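Local structure of sulfoquinovosidase (Escherichia coli, 5AEG) at residues Trp524-Ala529 with Ala559-Val564; Ile253-Thr258 with Thr567-Leu572; Leu354-Asp357 with Gly361-Leu364. The protein hydrolyses sulfoquinovosyl diacylglycerides and simple sulfoquinovosides such as sulfoquinovosyl glycerol, releasing sulfoquinovose for use as a source of carbon and sulfur. All coordinates share one frame; numbering follows the deposited sequence.

Contact 1: Trp524-Ala529 with Ala559-Val564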
loop_
_atom_site.group_PDB
_atom_site.type_symbol
_atom_site.label_atom_id
_atom_site.label_comp_id
_atom_site.label_asym_id
_atom_site.label_seq_id
_atom_site.Cartn_x
_atom_site.Cartn_y
_atom_site.Cartn_z
ATOM N N TRP A 524 10.529 -12.462 11.617
ATOM C CA TRP A 524 9.898 -11.943 10.443
ATOM C C TRP A 524 9.588 -13.047 9.461
ATOM O O TRP A 524 8.544 -13.040 8.795
ATOM C CB TRP A 524 10.749 -10.843 9.768
ATOM C CG TRP A 524 9.978 -9.750 9.148
ATOM C CD1 TRP A 524 9.035 -9.824 8.193
ATOM C CD2 TRP A 524 10.206 -8.375 9.375
ATOM N NE1 TRP A 524 8.608 -8.567 7.812
ATOM C CE2 TRP A 524 9.296 -7.647 8.526
ATOM C CE3 TRP A 524 11.073 -7.693 10.195
ATOM C CZ2 TRP A 524 9.231 -6.277 8.498
ATOM C CZ3 TRP A 524 10.998 -6.273 10.204
ATOM C CH2 TRP A 524 10.072 -5.603 9.359
ATOM N N CYS A 525 10.487 -14.049 9.391
ATOM C CA CYS A 525 10.240 -15.208 8.569
ATOM C C CYS A 525 8.972 -15.919 9.069
ATOM O O CYS A 525 8.186 -16.396 8.272
ATOM C CB CYS A 525 11.458 -16.165 8.598
ATOM S SG CYS A 525 11.280 -17.508 7.398
ATOM N N ASP A 526 8.812 -16.040 10.387
ATOM C CA ASP A 526 7.595 -16.692 10.947
ATOM C C ASP A 526 6.291 -15.966 10.508
ATOM O O ASP A 526 5.234 -16.583 10.331
ATOM C CB ASP A 526 7.654 -16.704 12.444
ATOM C CG ASP A 526 8.616 -17.749 13.045
ATOM O OD1 ASP A 526 9.248 -18.503 12.249
ATOM O OD2 ASP A 526 8.724 -17.690 14.329
ATOM N N PHE A 527 6.363 -14.639 10.452
ATOM C CA PHE A 527 5.228 -13.819 10.048
ATOM C C PHE A 527 4.925 -14.032 8.569
ATOM O O PHE A 527 3.794 -14.399 8.184
ATOM C CB PHE A 527 5.588 -12.350 10.395
ATOM C CG PHE A 527 4.658 -11.282 9.817
ATOM C CD1 PHE A 527 3.322 -11.469 9.576
ATOM C CD2 PHE A 527 5.207 -10.022 9.554
ATOM C CE1 PHE A 527 2.551 -10.415 9.089
ATOM C CE2 PHE A 527 4.409 -8.953 9.188
ATOM C CZ PHE A 527 3.090 -9.140 8.921
ATOM N N SER A 528 5.948 -13.854 7.712
ATOM C CA SER A 528 5.770 -13.938 6.306
ATOM C C SER A 528 5.285 -15.294 5.747
ATOM O O SER A 528 4.593 -15.337 4.715
ATOM C CB SER A 528 7.032 -13.434 5.533
ATOM O OG SER A 528 7.241 -12.044 5.796
ATOM N N ALA A 529 5.586 -16.368 6.438
ATOM C CA ALA A 529 5.075 -17.691 6.069
ATOM C C ALA A 529 3.550 -17.787 6.202
ATOM O O ALA A 529 2.967 -18.712 5.639
ATOM C CB ALA A 529 5.714 -18.744 6.981
ATOM N N ALA A 559 14.194 -23.349 6.058
ATOM C CA ALA A 559 13.713 -24.665 5.554
ATOM C C ALA A 559 12.326 -25.009 6.230
ATOM O O ALA A 559 11.378 -25.282 5.538
ATOM C CB ALA A 559 14.747 -25.790 5.753
ATOM N N ARG A 560 12.234 -24.860 7.532
ATOM C CA ARG A 560 11.006 -25.179 8.279
ATOM C C ARG A 560 9.848 -24.287 7.869
ATOM O O ARG A 560 8.782 -24.774 7.524
ATOM C CB ARG A 560 11.257 -25.076 9.777
ATOM C CG ARG A 560 10.000 -25.158 10.709
ATOM C CD ARG A 560 10.271 -24.680 12.151
ATOM N NE ARG A 560 9.036 -24.636 12.943
ATOM C CZ ARG A 560 8.363 -25.716 13.367
ATOM N NH1 ARG A 560 8.829 -26.931 13.168
ATOM N NH2 ARG A 560 7.215 -25.593 14.019
ATOM N N MET A 561 10.083 -22.967 7.805
ATOM C CA MET A 561 8.951 -22.059 7.547
ATOM C C MET A 561 8.571 -21.973 6.133
ATOM O O MET A 561 7.368 -21.755 5.842
ATOM C CB MET A 561 9.191 -20.646 8.182
ATOM C CG MET A 561 9.556 -20.678 9.667
ATOM S SD MET A 561 8.519 -21.732 10.711
ATOM C CE MET A 561 6.984 -20.816 10.660
ATOM N N THR A 562 9.512 -22.174 5.198
ATOM C CA THR A 562 9.105 -22.335 3.815
ATOM C C THR A 562 8.335 -23.632 3.578
ATOM O O THR A 562 7.495 -23.669 2.677
ATOM C CB THR A 562 10.246 -22.199 2.779
ATOM O OG1 THR A 562 11.248 -23.202 2.989
ATOM C CG2 THR A 562 10.892 -20.831 2.919
ATOM N N THR A 563 8.626 -24.661 4.363
ATOM C CA THR A 563 7.806 -25.881 4.259
ATOM C C THR A 563 6.412 -25.627 4.819
ATOM O O THR A 563 5.466 -26.119 4.275
ATOM C CB THR A 563 8.491 -27.045 4.968
ATOM O OG1 THR A 563 9.741 -27.217 4.353
ATOM C CG2 THR A 563 7.744 -28.285 4.780
ATOM N N VAL A 564 6.321 -24.878 5.898
ATOM C CA VAL A 564 4.992 -24.420 6.423
ATOM C C VAL A 564 4.275 -23.738 5.271
ATOM O O VAL A 564 3.141 -24.095 4.927
ATOM C CB VAL A 564 5.137 -23.587 7.675
ATOM C CG1 VAL A 564 3.841 -22.911 8.083
ATOM C CG2 VAL A 564 5.715 -24.469 8.841
#
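Buried helix-to-helix packing sets M561 of helix 552-567 against C525, D526 and A529, in the C-terminal part of helix 518-528 and the residue after it; these helices follow strands 501-505 and 534-536, neighbours in the GH31 TIM barrel. The backbones come closest at A529 and M561, whose CA atoms are 6.0 Å apart. That approach suits a residue as small as alanine: A529 CB lies 3.6 Å from M561 O and 4.1 Å from M561 CB. One turn earlier, C525 SG is carried over to the same methionine CB, at 3.9 Å, because it stands anti to its own backbone nitrogen (chi1 -172°). M561 CB therefore has the sulfur and the alanine methyl as two apolar neighbours.

The rest of the methionine bends at chi2 and chi3 (-47° and -69°), which curls its chain against OD1 of D526. D526 OD1 consequently meets CG of M561 at 3.4 Å and the CE methyl at 3.6 Å, with SD also close by. This carboxylate has its polar partners outside the pair: OD2 accepts from the backbone nitrogen of G656, and OD1 has a weak hydrogen bond with H557. R560, next to M561, donates through NE to the carbonyl of the same G656.

Replacing M561 by alanine removes CG, SD and CE and would probably open a gap beside D526 OD1. The chemistry implies an interface held by close fit, in which a methionine lies against OD1 of a carboxylate whose hydrogen bonds go to other residues.

Contact 2: Ile253-Thr258 with Thr567-Leu572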
loop_
_atom_site.group_PDB
_atom_site.type_symbol
_atom_site.label_atom_id
_atom_site.label_comp_id
_atom_site.label_asym_id
_atom_site.label_seq_id
_atom_site.Cartn_x
_atom_site.Cartn_y
_atom_site.Cartn_z
ATOM N N ILE A 253 4.237 -18.578 -7.123
ATOM C CA ILE A 253 4.339 -17.757 -5.882
ATOM C C ILE A 253 4.207 -18.570 -4.609
ATOM O O ILE A 253 4.907 -18.324 -3.646
ATOM C CB ILE A 253 3.313 -16.594 -5.870
ATOM C CG1 ILE A 253 3.602 -15.622 -7.019
ATOM C CG2 ILE A 253 3.428 -15.838 -4.535
ATOM C CD1 ILE A 253 4.836 -14.750 -6.871
ATOM N N TYR A 254 3.416 -19.636 -4.684
ATOM C CA TYR A 254 3.177 -20.496 -3.551
ATOM C C TYR A 254 4.262 -21.532 -3.281
ATOM O O TYR A 254 4.181 -22.282 -2.274
ATOM C CB TYR A 254 1.833 -21.233 -3.757
ATOM C CG TYR A 254 0.708 -20.326 -4.084
ATOM C CD1 TYR A 254 0.110 -19.568 -3.140
ATOM C CD2 TYR A 254 0.188 -20.279 -5.355
ATOM C CE1 TYR A 254 -0.937 -18.698 -3.467
ATOM C CE2 TYR A 254 -0.836 -19.424 -5.699
ATOM C CZ TYR A 254 -1.389 -18.632 -4.726
ATOM O OH TYR A 254 -2.377 -17.789 -5.063
ATOM N N ASP A 255 5.265 -21.619 -4.161
ATOM C CA ASP A 255 6.190 -22.737 -4.137
ATOM C C ASP A 255 7.453 -22.519 -3.301
ATOM O O ASP A 255 8.326 -23.437 -3.195
ATOM C CB ASP A 255 6.536 -23.177 -5.534
ATOM C CG ASP A 255 5.359 -23.692 -6.278
ATOM O OD1 ASP A 255 4.342 -24.093 -5.699
ATOM O OD2 ASP A 255 5.440 -23.673 -7.485
ATOM N N GLY A 256 7.567 -21.369 -2.669
ATOM C CA GLY A 256 8.654 -21.169 -1.722
ATOM C C GLY A 256 9.029 -19.712 -1.545
ATOM O O GLY A 256 8.249 -18.834 -1.909
ATOM N N VAL A 257 10.239 -19.483 -1.004
ATOM C CA VAL A 257 10.740 -18.106 -0.756
ATOM C C VAL A 257 11.471 -17.633 -1.962
ATOM O O VAL A 257 12.213 -18.420 -2.592
ATOM C CB VAL A 257 11.614 -18.002 0.488
ATOM C CG1 VAL A 257 12.906 -18.823 0.453
ATOM C CG2 VAL A 257 11.950 -16.537 0.801
ATOM N N THR A 258 11.292 -16.339 -2.260
ATOM C CA THR A 258 12.107 -15.648 -3.275
ATOM C C THR A 258 13.312 -15.025 -2.539
ATOM O O THR A 258 13.158 -14.170 -1.633
ATOM C CB THR A 258 11.264 -14.612 -4.025
ATOM O OG1 THR A 258 10.260 -15.264 -4.815
ATOM C CG2 THR A 258 12.166 -13.680 -4.925
ATOM N N THR A 567 3.123 -25.879 2.366
ATOM C CA THR A 567 2.052 -26.782 2.781
ATOM C C THR A 567 0.659 -26.103 2.680
ATOM O O THR A 567 -0.351 -26.733 2.288
ATOM C CB THR A 567 2.268 -27.284 4.165
ATOM O OG1 THR A 567 3.527 -27.977 4.245
ATOM C CG2 THR A 567 1.105 -28.264 4.603
ATOM N N LEU A 568 0.616 -24.791 2.974
ATOM C CA LEU A 568 -0.601 -24.030 2.827
ATOM C C LEU A 568 -1.029 -23.698 1.430
ATOM O O LEU A 568 -2.142 -23.149 1.276
ATOM C CB LEU A 568 -0.501 -22.733 3.636
ATOM C CG LEU A 568 -0.292 -22.860 5.132
ATOM C CD1 LEU A 568 -0.068 -21.466 5.660
ATOM C CD2 LEU A 568 -1.536 -23.411 5.773
ATOM N N LYS A 569 -0.219 -23.998 0.399
ATOM C CA LYS A 569 -0.507 -23.628 -0.963
ATOM C C LYS A 569 -1.985 -23.710 -1.401
ATOM O O LYS A 569 -2.527 -22.739 -1.938
ATOM C CB LYS A 569 0.388 -24.310 -1.958
ATOM C CG LYS A 569 0.047 -24.138 -3.425
ATOM C CD LYS A 569 1.105 -24.703 -4.357
ATOM C CE LYS A 569 0.834 -24.302 -5.788
ATOM N NZ LYS A 569 1.865 -24.955 -6.603
ATOM N N PRO A 570 -2.628 -24.869 -1.203
ATOM C CA PRO A 570 -3.972 -24.951 -1.795
ATOM C C PRO A 570 -4.960 -24.051 -1.068
ATOM O O PRO A 570 -5.891 -23.526 -1.679
ATOM C CB PRO A 570 -4.333 -26.480 -1.668
ATOM C CG PRO A 570 -3.446 -26.931 -0.590
ATOM C CD PRO A 570 -2.163 -26.173 -0.717
ATOM N N TYR A 571 -4.739 -23.838 0.215
ATOM C CA TYR A 571 -5.570 -22.972 1.025
ATOM C C TYR A 571 -5.395 -21.497 0.607
ATOM O O TYR A 571 -6.377 -20.791 0.348
ATOM C CB TYR A 571 -5.232 -23.137 2.500
ATOM C CG TYR A 571 -5.943 -22.222 3.421
ATOM C CD1 TYR A 571 -7.317 -22.372 3.675
ATOM C CD2 TYR A 571 -5.304 -21.139 3.997
ATOM C CE1 TYR A 571 -7.996 -21.564 4.520
ATOM C CE2 TYR A 571 -5.992 -20.296 4.862
ATOM C CZ TYR A 571 -7.336 -20.508 5.132
ATOM O OH TYR A 571 -7.992 -19.659 5.972
ATOM N N LEU A 572 -4.127 -21.089 0.487
ATOM C CA LEU A 572 -3.816 -19.726 -0.027
ATOM C C LEU A 572 -4.356 -19.458 -1.470
ATOM O O LEU A 572 -4.876 -18.414 -1.779
ATOM C CB LEU A 572 -2.327 -19.519 -0.017
ATOM C CG LEU A 572 -1.661 -19.482 1.359
ATOM C CD1 LEU A 572 -0.125 -19.348 1.283
ATOM C CD2 LEU A 572 -2.244 -18.352 2.229
#
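K569 reaches from the N-terminal part of helix 569-582 past Y254 to D255, and its ammonium group carries the polar part of this contact. NZ donates to D255 OD1 at 2.8 Å, a salt bridge that uses the syn lone pair of that oxygen, on the side of OD2. The same NZ forms a second salt bridge with D251 OD2, so one lysine serves two carboxylates of the chain entering the barrel. The position follows from the torsions: CG is anti to the backbone nitrogen (chi1 172°) and every later bond is extended, which gives the lysine its full length.

On the way, its aliphatic part crosses Y254 at about a right angle, with K569 CG 3.4 Å from Y254 CB. The tyrosine ring has K569 O 4.3 Å above one face, offset toward the rim, and its CE1 meets L572 CB at 3.8 Å. Further along helix 569-582, K573 and V576 also touch the Y254 side chain.

L568 O accepts from L572 N at 3.0 Å and, weakly, from Y571 N. Among the hydroxyls, T567 OG1 is bonded to T563 O, Y571 OH to L609 O and D612 N, and T258 OG1 to N283 OD1.

Beyond D255 the chain becomes strand 257-260, where V257 pairs by backbone bonds with K281 and N283, and T258 with M534 and T536. The contact thus sets helix 569-582 against the entry to the first barrel strand, which pairs with the second strand, 282-286, and with the last, 534-536, the pairing that closes a TIM barrel.

Contact 3: Leu354-Asp357 with Gly361-Leu364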
loop_
_atom_site.group_PDB
_atom_site.type_symbol
_atom_site.label_atom_id
_atom_site.label_comp_id
_atom_site.label_asym_id
_atom_site.label_seq_id
_atom_site.Cartn_x
_atom_site.Cartn_y
_atom_site.Cartn_z
ATOM N N LEU A 354 10.701 13.176 -21.075
ATOM C CA LEU A 354 10.898 13.617 -19.698
ATOM C C LEU A 354 9.978 14.746 -19.297
ATOM O O LEU A 354 9.526 15.514 -20.148
ATOM C CB LEU A 354 12.346 13.993 -19.454
ATOM C CG LEU A 354 13.383 12.895 -19.731
ATOM C CD1 LEU A 354 14.803 13.391 -19.533
ATOM C CD2 LEU A 354 13.180 11.688 -18.809
ATOM N N ALA A 355 9.609 14.781 -18.014
ATOM C CA ALA A 355 8.958 15.935 -17.452
ATOM C C ALA A 355 9.875 17.111 -17.566
ATOM O O ALA A 355 11.095 16.958 -17.526
ATOM C CB ALA A 355 8.658 15.711 -15.964
ATOM N N LYS A 356 9.301 18.306 -17.568
ATOM C CA LYS A 356 10.122 19.539 -17.560
ATOM C C LYS A 356 10.085 20.358 -16.315
ATOM O O LYS A 356 9.251 20.159 -15.420
ATOM C CB LYS A 356 9.660 20.395 -18.733
ATOM C CG LYS A 356 10.311 19.886 -20.028
ATOM C CD LYS A 356 9.319 19.601 -21.118
ATOM C CE LYS A 356 10.035 19.410 -22.466
ATOM N NZ LYS A 356 11.425 18.860 -22.442
ATOM N N ASP A 357 11.039 21.277 -16.221
ATOM C CA ASP A 357 11.112 22.247 -15.159
ATOM C C ASP A 357 10.544 23.598 -15.631
ATOM O O ASP A 357 10.047 23.672 -16.751
ATOM C CB ASP A 357 12.500 22.319 -14.520
ATOM C CG ASP A 357 13.600 22.922 -15.409
ATOM O OD1 ASP A 357 13.333 23.505 -16.477
ATOM O OD2 ASP A 357 14.752 22.797 -14.935
ATOM N N GLY A 361 13.676 23.136 -19.345
ATOM C CA GLY A 361 14.662 22.062 -19.439
ATOM C C GLY A 361 14.061 20.726 -18.969
ATOM O O GLY A 361 12.982 20.701 -18.350
ATOM N N ASP A 362 14.726 19.628 -19.317
ATOM C CA ASP A 362 14.346 18.301 -18.798
ATOM C C ASP A 362 14.527 18.268 -17.286
ATOM O O ASP A 362 15.536 18.725 -16.776
ATOM C CB ASP A 362 15.136 17.173 -19.502
ATOM C CG ASP A 362 14.652 16.916 -20.904
ATOM O OD1 ASP A 362 13.485 17.257 -21.255
ATOM O OD2 ASP A 362 15.425 16.323 -21.681
ATOM N N TYR A 363 13.545 17.756 -16.525
ATOM C CA TYR A 363 13.689 17.777 -15.068
ATOM C C TYR A 363 14.523 16.580 -14.617
ATOM O O TYR A 363 14.132 15.433 -14.892
ATOM C CB TYR A 363 12.298 17.693 -14.402
ATOM C CG TYR A 363 12.265 18.134 -12.999
ATOM C CD1 TYR A 363 12.797 17.326 -11.990
ATOM C CD2 TYR A 363 11.564 19.277 -12.622
ATOM C CE1 TYR A 363 12.764 17.742 -10.679
ATOM C CE2 TYR A 363 11.512 19.679 -11.316
ATOM C CZ TYR A 363 12.111 18.884 -10.350
ATOM O OH TYR A 363 12.037 19.207 -9.035
ATOM N N LEU A 364 15.602 16.876 -13.903
ATOM C CA LEU A 364 16.448 15.888 -13.268
ATOM C C LEU A 364 16.342 15.968 -11.762
ATOM O O LEU A 364 16.534 17.002 -11.182
ATOM C CB LEU A 364 17.914 16.099 -13.631
ATOM C CG LEU A 364 18.237 16.155 -15.129
ATOM C CD1 LEU A 364 19.735 16.339 -15.366
ATOM C CD2 LEU A 364 17.681 14.963 -15.873
HETATM O O HOH W 1 11.539 15.811 -22.196
#
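D362 OD1 is gripped from two directions: K356 NZ approaches to 2.9 Å in a weak hydrogen bond that forms part of a salt bridge, and a water lies 2.6 Å from OD1. That water is also hydrogen-bonded to L354 O, although it has more acceptors in reach than protons to offer. K356 and D362 lie side by side and point the same way; the lysine bends at chi2 (127°) and again at chi4, bringing its ammonium group round to the acid. L354 crosses the aspartate at about a right angle, its CD1 3.7 Å from D362 OD2.

Two backbone bonds frame the pair, Y363 N to A355 O at 2.8 Å and D357 N to G361 O at 2.9 Å, both nearly straight (168° and 161°). D357 OD1 adds a weak bond from G361 N and a stronger one with S359 OG inside the turn. Y363 presents its ring edge, at CD2, to K356 O and packs obliquely on D357 CB, while its hydroxyl bonds to D413.

With both bonds made by flanking residues, K356 and D362 form a non-hydrogen-bonded antiparallel pair, the single bridge of a short hairpin-like loop between helix 343-351 and strand 364-367 of the catalytic domain.

Overall arrangement
Contacts 1 and 2 are neighbours, their centres 10 Å apart, and share a region: helix 552-567 of contact 1 runs directly into helix 569-582 of contact 2, and T562 CG2 touches V257 CG1 at 3.8 Å. Contact 1 is fully buried and relies on van der Waals fit, including a methionine against a carboxylate oxygen, whereas contact 2 is partly buried and adds a lysine with two acidic partners. Contact 3 lies about 45 Å from contact 1 between centres, on the opposite side of the chain's centre. Also partly buried, it joins residues near in sequence through backbone bonds, water and a salt bridge whose hydrogen bond is weak, while contact 2 spans some 300 residues and encloses both others along the chain.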